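Side-chain contacts in penicillin-binding protein 2 (Pbp2) (Helicobacter pylori, PDB 5LP5), which probably acts as a transpeptidase in peptidoglycan synthesis for cell shape, and forms a complex with the shape-determining protein MreC: residues Ile56-Arg59 with Asn60-Leu64; Ala128-Gln131 with Pro132-Lys136; Val256-Ala259 with Glu260-Glu263. All blocks are in the same frame, centred on the assembly; numbering follows the deposited sequence.

Contact 1. Residues Ile56-Arg59 with Asn60-Leu64; sequences ITDR and NDEFL
Thr57 and Phe63 form an antiparallel, non-hydrogen-bonded pair with CA atoms 5.0 Å apart, and the bond from Leu64 N to Ile56 O (3.0 Å) lies beside that pair. Leu64 lays its CD1 branch against the backbone of Asp58, 3.8 Å from Asp58 CA, while its CB approaches Ile56 CG2 at 4.3 Å; Leu163 of helix 160-163 touches Ile56 and Leu64. The turn itself runs from Asp58 to Asp61 as type I, with Asp61 N bonded to Asp58 O at 3.0 Å. Since Asp61 has positive phi (71°) and Asp58 N makes a weak bond back to Glu62 O, the evidence fits a beta hairpin with a G1 bulge, here joining strand 56-57 to strand 63-76. CG of Asp58 is anti to the backbone N (chi1 171°), which turns OD2 toward Asn60 N, although the very short distance modelled between them is doubtful. The other oxygen, OD1, accepts from Lys237 N. Asp58 and Glu62 run side by side, CB to CB 3.6 Å, with carboxylate planes nearly perpendicular (88°). Thr57 sends OG1 to Leu231 O, and extended Arg59 leads away from the turn to a salt bridge with Glu263.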
ATOM      1  N   ILE A  56       0.122   3.266   9.000  1.00 31.59           N
ATOM      2  CA  ILE A  56       0.081   4.167  10.145  1.00 33.59           C
ATOM      3  C   ILE A  56      -1.363   4.355  10.608  1.00 33.95           C
ATOM      4  O   ILE A  56      -2.246   4.739   9.824  1.00 31.53           O
ATOM      5  CB  ILE A  56       0.751   5.539   9.859  1.00 32.85           C
ATOM      6  CG1 ILE A  56       2.224   5.338   9.539  1.00 32.68           C
ATOM      7  CG2 ILE A  56       0.646   6.470  11.068  1.00 32.96           C
ATOM      8  CD1 ILE A  56       2.946   6.586   9.071  1.00 34.45           C
ATOM      9  N   THR A  57      -1.580   4.093  11.897  1.00 36.46           N
ATOM     10  CA  THR A  57      -2.920   4.124  12.467  1.00 38.72           C
ATOM     11  C   THR A  57      -3.066   5.117  13.614  1.00 41.63           C
ATOM     12  O   THR A  57      -2.222   5.217  14.504  1.00 44.54           O
ATOM     13  CB  THR A  57      -3.404   2.725  12.941  1.00 37.24           C
ATOM     14  OG1 THR A  57      -2.320   1.974  13.513  1.00 37.20           O
ATOM     15  CG2 THR A  57      -3.950   1.962  11.788  1.00 37.37           C
ATOM     16  N   ASP A  58      -4.141   5.886  13.502  1.00 42.18           N
ATOM     17  CA  ASP A  58      -4.850   6.578  14.592  1.00 40.80           C
ATOM     18  C   ASP A  58      -5.015   5.784  15.914  1.00 38.85           C
ATOM     19  O   ASP A  58      -4.937   4.554  15.974  1.00 40.72           O
ATOM     20  CB  ASP A  58      -6.228   6.937  13.986  1.00 42.93           C
ATOM     21  CG  ASP A  58      -7.213   7.467  14.968  1.00 40.32           C
ATOM     22  OD1 ASP A  58      -7.420   8.686  15.001  1.00 40.20           O
ATOM     23  OD2 ASP A  58      -7.831   6.651  15.660  1.00 43.77           O
ATOM     24  N   ARG A  59      -5.255   6.524  16.977  1.00 38.32           N
ATOM     25  CA  ARG A  59      -5.527   5.958  18.304  1.00 38.73           C
ATOM     26  C   ARG A  59      -6.526   4.811  18.291  1.00 37.20           C
ATOM     27  O   ARG A  59      -6.380   3.858  19.039  1.00 33.22           O
ATOM     28  CB  ARG A  59      -6.088   7.078  19.168  1.00 38.23           C
ATOM     29  CG  ARG A  59      -6.393   6.720  20.581  1.00 37.58           C
ATOM     30  CD  ARG A  59      -6.651   7.980  21.376  1.00 37.87           C
ATOM     31  NE  ARG A  59      -6.307   7.709  22.760  1.00 38.56           N
ATOM     32  CZ  ARG A  59      -5.076   7.673  23.240  1.00 38.66           C
ATOM     33  NH1 ARG A  59      -4.027   7.938  22.471  1.00 41.90           N
ATOM     34  NH2 ARG A  59      -4.896   7.387  24.513  1.00 41.68           N
ATOM     35  N   ASN A  60      -7.553   4.957  17.456  1.00 39.49           N
ATOM     36  CA  ASN A  60      -8.682   4.046  17.390  1.00 42.01           C
ATOM     37  C   ASN A  60      -8.663   3.227  16.108  1.00 43.11           C
ATOM     38  O   ASN A  60      -9.717   2.767  15.646  1.00 44.39           O
ATOM     39  CB  ASN A  60      -9.988   4.840  17.444  1.00 42.33           C
ATOM     40  CG  ASN A  60     -10.173   5.564  18.752  1.00 41.32           C
ATOM     41  OD1 ASN A  60      -9.910   5.016  19.824  1.00 42.44           O
ATOM     42  ND2 ASN A  60     -10.661   6.797  18.673  1.00 41.39           N
ATOM     43  N   ASP A  61      -7.478   3.048  15.536  1.00 44.59           N
ATOM     44  CA  ASP A  61      -7.314   2.164  14.387  1.00 46.34           C
ATOM     45  C   ASP A  61      -7.937   2.707  13.079  1.00 45.96           C
ATOM     46  O   ASP A  61      -8.212   1.945  12.164  1.00 51.16           O
ATOM     47  CB  ASP A  61      -7.861   0.750  14.705  1.00 46.57           C
ATOM     48  CG  ASP A  61      -7.184   0.112  15.911  1.00 48.50           C
ATOM     49  OD1 ASP A  61      -5.944   0.242  16.015  1.00 53.73           O
ATOM     50  OD2 ASP A  61      -7.876  -0.537  16.741  1.00 44.02           O
ATOM     51  N   GLU A  62      -8.153   4.012  12.976  1.00 43.90           N
ATOM     52  CA  GLU A  62      -8.441   4.617  11.676  1.00 45.78           C
ATOM     53  C   GLU A  62      -7.130   4.679  10.853  1.00 44.98           C
ATOM     54  O   GLU A  62      -6.038   4.786  11.410  1.00 40.24           O
ATOM     55  CB  GLU A  62      -9.035   6.024  11.841  1.00 47.26           C
ATOM     56  CG  GLU A  62     -10.348   6.092  12.598  1.00 47.68           C
ATOM     57  CD  GLU A  62     -11.556   5.761  11.750  1.00 49.89           C
ATOM     58  OE1 GLU A  62     -11.598   6.121  10.563  1.00 49.26           O
ATOM     59  OE2 GLU A  62     -12.495   5.145  12.286  1.00 56.67           O
ATOM     60  N   PHE A  63      -7.248   4.608   9.528  1.00 47.06           N
ATOM     61  CA  PHE A  63      -6.102   4.750   8.631  1.00 46.49           C
ATOM     62  C   PHE A  63      -5.680   6.203   8.426  1.00 43.52           C
ATOM     63  O   PHE A  63      -6.476   7.045   7.989  1.00 38.75           O
ATOM     64  CB  PHE A  63      -6.422   4.157   7.261  1.00 49.25           C
ATOM     65  CG  PHE A  63      -6.498   2.677   7.260  1.00 50.85           C
ATOM     66  CD1 PHE A  63      -7.706   2.041   7.342  1.00 53.41           C
ATOM     67  CD2 PHE A  63      -5.347   1.917   7.194  1.00 56.86           C
ATOM     68  CE1 PHE A  63      -7.778   0.666   7.354  1.00 55.82           C
ATOM     69  CE2 PHE A  63      -5.407   0.540   7.206  1.00 57.30           C
ATOM     70  CZ  PHE A  63      -6.624  -0.087   7.282  1.00 56.39           C
ATOM     71  N   LEU A  64      -4.410   6.468   8.708  1.00 40.88           N
ATOM     72  CA  LEU A  64      -3.796   7.751   8.404  1.00 42.40           C
ATOM     73  C   LEU A  64      -2.890   7.644   7.187  1.00 44.97           C
ATOM     74  O   LEU A  64      -2.867   8.559   6.340  1.00 46.57           O
ATOM     75  CB  LEU A  64      -3.001   8.248   9.610  1.00 40.50           C
ATOM     76  CG  LEU A  64      -3.847   8.535  10.850  1.00 39.92           C
ATOM     77  CD1 LEU A  64      -2.988   8.714  12.094  1.00 40.47           C
ATOM     78  CD2 LEU A  64      -4.727   9.744  10.611  1.00 37.87           C
TER

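Contact 2. Residues Ala128-Gln131 with Pro132-Lys136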
ATOM      1  N   ALA A 128      -8.153   0.105 -11.890  1.00 32.63           N
ATOM      2  CA  ALA A 128      -9.323   0.155 -12.746  1.00 32.63           C
ATOM      3  C   ALA A 128      -8.939   0.431 -14.178  1.00 31.37           C
ATOM      4  O   ALA A 128      -9.582  -0.043 -15.102  1.00 31.85           O
ATOM      5  CB  ALA A 128     -10.313   1.193 -12.249  1.00 32.92           C
ATOM      6  N   THR A 129      -7.892   1.200 -14.363  1.00 29.85           N
ATOM      7  CA  THR A 129      -7.381   1.448 -15.697  1.00 30.91           C
ATOM      8  C   THR A 129      -6.831   0.174 -16.358  1.00 31.21           C
ATOM      9  O   THR A 129      -6.888   0.020 -17.579  1.00 30.85           O
ATOM     10  CB  THR A 129      -6.261   2.502 -15.634  1.00 29.92           C
ATOM     11  OG1 THR A 129      -6.764   3.654 -14.940  1.00 28.80           O
ATOM     12  CG2 THR A 129      -5.745   2.843 -17.030  1.00 29.54           C
ATOM     13  N   MET A 130      -6.286  -0.715 -15.529  1.00 30.65           N
ATOM     14  CA  MET A 130      -5.643  -1.945 -15.984  1.00 30.29           C
ATOM     15  C   MET A 130      -6.705  -2.996 -16.352  1.00 28.54           C
ATOM     16  O   MET A 130      -6.453  -3.982 -17.046  1.00 26.94           O
ATOM     17  CB  MET A 130      -4.729  -2.466 -14.867  1.00 30.81           C
ATOM     18  CG  MET A 130      -3.978  -3.755 -15.201  1.00 32.23           C
ATOM     19  SD  MET A 130      -2.934  -3.718 -16.681  1.00 33.28           S
ATOM     20  CE  MET A 130      -1.685  -2.628 -16.035  1.00 34.11           C
ATOM     21  N   GLN A 131      -7.914  -2.748 -15.896  1.00 27.39           N
ATOM     22  CA  GLN A 131      -8.964  -3.723 -15.980  1.00 26.94           C
ATOM     23  C   GLN A 131      -9.211  -4.227 -17.423  1.00 26.73           C
ATOM     24  O   GLN A 131      -9.249  -5.440 -17.642  1.00 26.59           O
ATOM     25  CB  GLN A 131     -10.209  -3.186 -15.281  1.00 27.06           C
ATOM     26  CG  GLN A 131     -11.054  -4.252 -14.613  1.00 27.80           C
ATOM     27  CD  GLN A 131     -10.407  -4.903 -13.397  1.00 27.14           C
ATOM     28  OE1 GLN A 131      -9.907  -6.018 -13.498  1.00 27.00           O
ATOM     29  NE2 GLN A 131     -10.451  -4.231 -12.242  1.00 25.52           N
ATOM     30  N   PRO A 132      -9.348  -3.326 -18.413  1.00 26.44           N
ATOM     31  CA  PRO A 132      -9.438  -3.785 -19.812  1.00 27.03           C
ATOM     32  C   PRO A 132      -8.089  -4.068 -20.488  1.00 27.16           C
ATOM     33  O   PRO A 132      -8.059  -4.702 -21.522  1.00 28.29           O
ATOM     34  CB  PRO A 132     -10.131  -2.629 -20.519  1.00 27.34           C
ATOM     35  CG  PRO A 132      -9.867  -1.422 -19.679  1.00 26.78           C
ATOM     36  CD  PRO A 132      -9.487  -1.868 -18.303  1.00 26.10           C
ATOM     37  N   LEU A 133      -6.993  -3.613 -19.897  1.00 26.48           N
ATOM     38  CA  LEU A 133      -5.663  -3.757 -20.488  1.00 26.58           C
ATOM     39  C   LEU A 133      -4.930  -5.040 -20.129  1.00 26.13           C
ATOM     40  O   LEU A 133      -4.201  -5.555 -20.939  1.00 25.70           O
ATOM     41  CB  LEU A 133      -4.768  -2.584 -20.075  1.00 26.52           C
ATOM     42  CG  LEU A 133      -5.324  -1.183 -20.330  1.00 26.62           C
ATOM     43  CD1 LEU A 133      -4.507  -0.131 -19.606  1.00 26.11           C
ATOM     44  CD2 LEU A 133      -5.373  -0.889 -21.812  1.00 27.45           C
ATOM     45  N   TYR A 134      -5.104  -5.557 -18.920  1.00 26.57           N
ATOM     46  CA  TYR A 134      -4.266  -6.672 -18.481  1.00 27.49           C
ATOM     47  C   TYR A 134      -4.233  -7.799 -19.516  1.00 28.81           C
ATOM     48  O   TYR A 134      -3.182  -8.246 -19.906  1.00 30.24           O
ATOM     49  CB  TYR A 134      -4.674  -7.204 -17.119  1.00 26.98           C
ATOM     50  CG  TYR A 134      -3.803  -8.340 -16.649  1.00 27.73           C
ATOM     51  CD1 TYR A 134      -2.676  -8.103 -15.902  1.00 28.11           C
ATOM     52  CD2 TYR A 134      -4.105  -9.662 -16.951  1.00 28.87           C
ATOM     53  CE1 TYR A 134      -1.857  -9.146 -15.475  1.00 27.99           C
ATOM     54  CE2 TYR A 134      -3.290 -10.695 -16.529  1.00 28.71           C
ATOM     55  CZ  TYR A 134      -2.177 -10.423 -15.800  1.00 28.21           C
ATOM     56  OH  TYR A 134      -1.397 -11.452 -15.389  1.00 29.52           O
ATOM     57  N   ALA A 135      -5.372  -8.248 -19.989  1.00 30.60           N
ATOM     58  CA  ALA A 135      -5.403  -9.351 -20.964  1.00 33.06           C
ATOM     59  C   ALA A 135      -4.712  -9.049 -22.299  1.00 34.82           C
ATOM     60  O   ALA A 135      -4.111  -9.926 -22.922  1.00 34.43           O
ATOM     61  CB  ALA A 135      -6.845  -9.779 -21.219  1.00 34.09           C
ATOM     62  N   LYS A 136      -4.816  -7.808 -22.750  1.00 36.39           N
ATOM     63  CA  LYS A 136      -4.215  -7.423 -24.009  1.00 38.01           C
ATOM     64  C   LYS A 136      -2.703  -7.350 -23.892  1.00 38.61           C
ATOM     65  O   LYS A 136      -1.987  -7.734 -24.819  1.00 41.37           O
ATOM     66  CB  LYS A 136      -4.828  -6.116 -24.481  1.00 39.53           C
ATOM     67  CG  LYS A 136      -6.308  -6.294 -24.777  1.00 41.83           C
ATOM     68  CD  LYS A 136      -6.922  -5.178 -25.621  1.00 44.26           C
ATOM     69  CE  LYS A 136      -7.358  -3.994 -24.771  1.00 44.77           C
ATOM     70  NZ  LYS A 136      -7.104  -2.684 -25.457  1.00 46.79           N
TER
HETATM   71  O   HOH W   1      -8.124  -7.654 -18.852  1.00 11.80           O
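Met130 O is gripped by two backbone donors: Tyr134 N at 2.8 Å, in the carbonyl plane with an N-H...O angle of 154°, and Leu133 N at 2.9 Å, a weak bond whose angle is only 126°. Pro132, with no N-H to give, follows Gln131 in the bend and sets its CD against Thr129 O. A water takes up the next pair of groups, donating to Gln131 O and accepting from Ala135 N, so that it stands in for a direct bond between them. Leu133 lies alongside Thr129, pointing the same way, with CD1 4.1 Å from Thr129 CG2. The Met130 side chain leaves with CG anti to the backbone N (chi1 -180°) and then bends at both following torsions, which carries SD back to the base of Tyr134, 3.9 Å from Tyr134 CB and at the edge of the ring, near its plane. That ring stacks with Phe169 of the MreC chain, and Gln131 OE1 bonds to Ser158 OG of the same chain. The segment thus joins the weakly bonded helix 127-130 to helix 134-138 through one i to i+4 bond and a bridging water, and through Tyr134 and Gln131 it forms part of the MreC-binding surface.

Contact 3. Residues Val256-Ala259 with Glu260-Glu263; sequences VMDA and ENGE
Asp258 is bonded to the returning chain through its backbone N, its backbone O and its carboxylate. Its N donates to Glu263 O (2.9 Å), in the carbonyl plane. Its O accepts from Gly262 N, also at 2.9 Å and almost straight on to the carbonyl (C=O...N angle 168°), while Asn261 N adds a weak, long bond to the same oxygen. With CG anti to the backbone N (chi1 -173°), the side chain places OD1 at Glu260 N, from which it accepts at 3.1 Å, two residues on, as in an Asx turn. A second Asx turn follows: Asn261 OD1 accepts from Glu263 N at 2.9 Å. Between them these bonds organise a four-residue loop, Ala259 to Gly262, that closes the hairpin between strands 252-258 and 264-270 of the transpeptidase sheet; Gly262 takes the left-handed conformation (phi 98°) that turns the chain back. The side chains of Asn261 and Asp258 cross at about a right angle, with Asn261 OD1 3.4 Å from Asp258 CB and no bond between the two polar groups. Acidic groups gather here, Asp258 OD1 standing 4.0 Å from Glu260 OE1, but Glu260 is salt-bridged to Lys555, and Glu263 has Arg59 as its charge partner, which probably offsets the repulsion. Met257 lays its CG 3.9 Å from Gly262 C and its SD the same distance from Gly262 CA, and Pro459 touches its side chain as well; Met257 CA makes a C-H...O contact to Glu263 O.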
ATOM      1  N   VAL A 256      -3.035  19.125  21.837  1.00 27.33           N
ATOM      2  CA  VAL A 256      -3.717  18.530  22.976  1.00 27.85           C
ATOM      3  C   VAL A 256      -2.841  17.403  23.479  1.00 27.51           C
ATOM      4  O   VAL A 256      -2.310  16.641  22.667  1.00 25.94           O
ATOM      5  CB  VAL A 256      -5.096  17.964  22.595  1.00 27.21           C
ATOM      6  CG1 VAL A 256      -5.708  17.231  23.769  1.00 27.12           C
ATOM      7  CG2 VAL A 256      -6.018  19.075  22.135  1.00 27.81           C
ATOM      8  N   MET A 257      -2.700  17.293  24.797  1.00 28.03           N
ATOM      9  CA  MET A 257      -1.826  16.274  25.354  1.00 29.64           C
ATOM     10  C   MET A 257      -2.301  15.665  26.656  1.00 31.58           C
ATOM     11  O   MET A 257      -2.611  16.357  27.604  1.00 33.58           O
ATOM     12  CB  MET A 257      -0.440  16.844  25.577  1.00 31.05           C
ATOM     13  CG  MET A 257       0.541  15.816  26.127  1.00 32.58           C
ATOM     14  SD  MET A 257       2.203  16.440  26.434  1.00 32.44           S
ATOM     15  CE  MET A 257       1.937  17.573  27.791  1.00 33.67           C
ATOM     16  N   ASP A 258      -2.318  14.342  26.699  1.00 34.16           N
ATOM     17  CA  ASP A 258      -2.509  13.598  27.942  1.00 35.10           C
ATOM     18  C   ASP A 258      -1.332  13.909  28.871  1.00 34.24           C
ATOM     19  O   ASP A 258      -0.222  13.433  28.656  1.00 30.80           O
ATOM     20  CB  ASP A 258      -2.567  12.104  27.617  1.00 36.96           C
ATOM     21  CG  ASP A 258      -2.925  11.246  28.809  1.00 40.93           C
ATOM     22  OD1 ASP A 258      -2.557  11.630  29.940  1.00 48.90           O
ATOM     23  OD2 ASP A 258      -3.548  10.168  28.612  1.00 40.32           O
ATOM     24  N   ALA A 259      -1.591  14.703  29.903  1.00 36.59           N
ATOM     25  CA  ALA A 259      -0.535  15.230  30.772  1.00 40.75           C
ATOM     26  C   ALA A 259       0.062  14.216  31.767  1.00 42.99           C
ATOM     27  O   ALA A 259       0.991  14.552  32.525  1.00 43.44           O
ATOM     28  CB  ALA A 259      -1.055  16.452  31.525  1.00 42.29           C
ATOM     29  N   GLU A 260      -0.468  12.988  31.764  1.00 44.53           N
ATOM     30  CA  GLU A 260       0.020  11.908  32.638  1.00 44.14           C
ATOM     31  C   GLU A 260       1.044  10.987  31.983  1.00 41.20           C
ATOM     32  O   GLU A 260       1.803  10.326  32.695  1.00 42.30           O
ATOM     33  CB  GLU A 260      -1.147  11.051  33.136  1.00 48.29           C
ATOM     34  CG  GLU A 260      -2.105  11.785  34.061  1.00 53.41           C
ATOM     35  CD  GLU A 260      -3.333  10.977  34.416  1.00 54.91           C
ATOM     36  OE1 GLU A 260      -3.962  10.409  33.489  1.00 61.41           O
ATOM     37  OE2 GLU A 260      -3.661  10.929  35.622  1.00 54.83           O
ATOM     38  N   ASN A 261       1.048  10.916  30.648  1.00 38.45           N
ATOM     39  CA  ASN A 261       2.017  10.083  29.904  1.00 35.59           C
ATOM     40  C   ASN A 261       2.648  10.721  28.658  1.00 33.64           C
ATOM     41  O   ASN A 261       3.616  10.186  28.114  1.00 33.96           O
ATOM     42  CB  ASN A 261       1.365   8.764  29.493  1.00 35.71           C
ATOM     43  CG  ASN A 261       0.177   8.953  28.560  1.00 35.16           C
ATOM     44  OD1 ASN A 261       0.088   9.930  27.824  1.00 33.96           O
ATOM     45  ND2 ASN A 261      -0.733   8.006  28.587  1.00 35.56           N
ATOM     46  N   GLY A 262       2.079  11.820  28.180  1.00 31.56           N
ATOM     47  CA  GLY A 262       2.686  12.578  27.081  1.00 32.72           C
ATOM     48  C   GLY A 262       2.139  12.304  25.697  1.00 31.51           C
ATOM     49  O   GLY A 262       2.723  12.722  24.705  1.00 29.76           O
ATOM     50  N   GLU A 263       1.019  11.595  25.621  1.00 32.13           N
ATOM     51  CA  GLU A 263       0.421  11.280  24.339  1.00 33.28           C
ATOM     52  C   GLU A 263      -0.177  12.549  23.716  1.00 31.45           C
ATOM     53  O   GLU A 263      -0.882  13.310  24.380  1.00 31.15           O
ATOM     54  CB  GLU A 263      -0.638  10.178  24.480  1.00 37.26           C
ATOM     55  CG  GLU A 263      -0.059   8.778  24.638  1.00 41.44           C
ATOM     56  CD  GLU A 263      -1.109   7.669  24.693  1.00 44.41           C
ATOM     57  OE1 GLU A 263      -2.315   7.975  24.859  1.00 45.37           O
ATOM     58  OE2 GLU A 263      -0.709   6.484  24.563  1.00 46.37           O
TER

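How the contacts relate
Contacts 1 and 3 meet directly, although one lies in the dimerisation region and the other in the transpeptidase domain: Arg59 NH2 reaches Glu263 OE1 at 2.7 Å, a salt bridge that ties one hairpin turn to the other, with centres 18 Å apart. Contact 2 stands well away, its centre 32 Å from that of contact 1 and 50 Å from that of contact 3, and it alone of the three touches MreC. Contact 3 sits where the first two strands of the five-stranded transpeptidase sheet join, by strand order toward the side away from strand 511-517, which carries a K(T/S)G-type motif probably belonging to the active site.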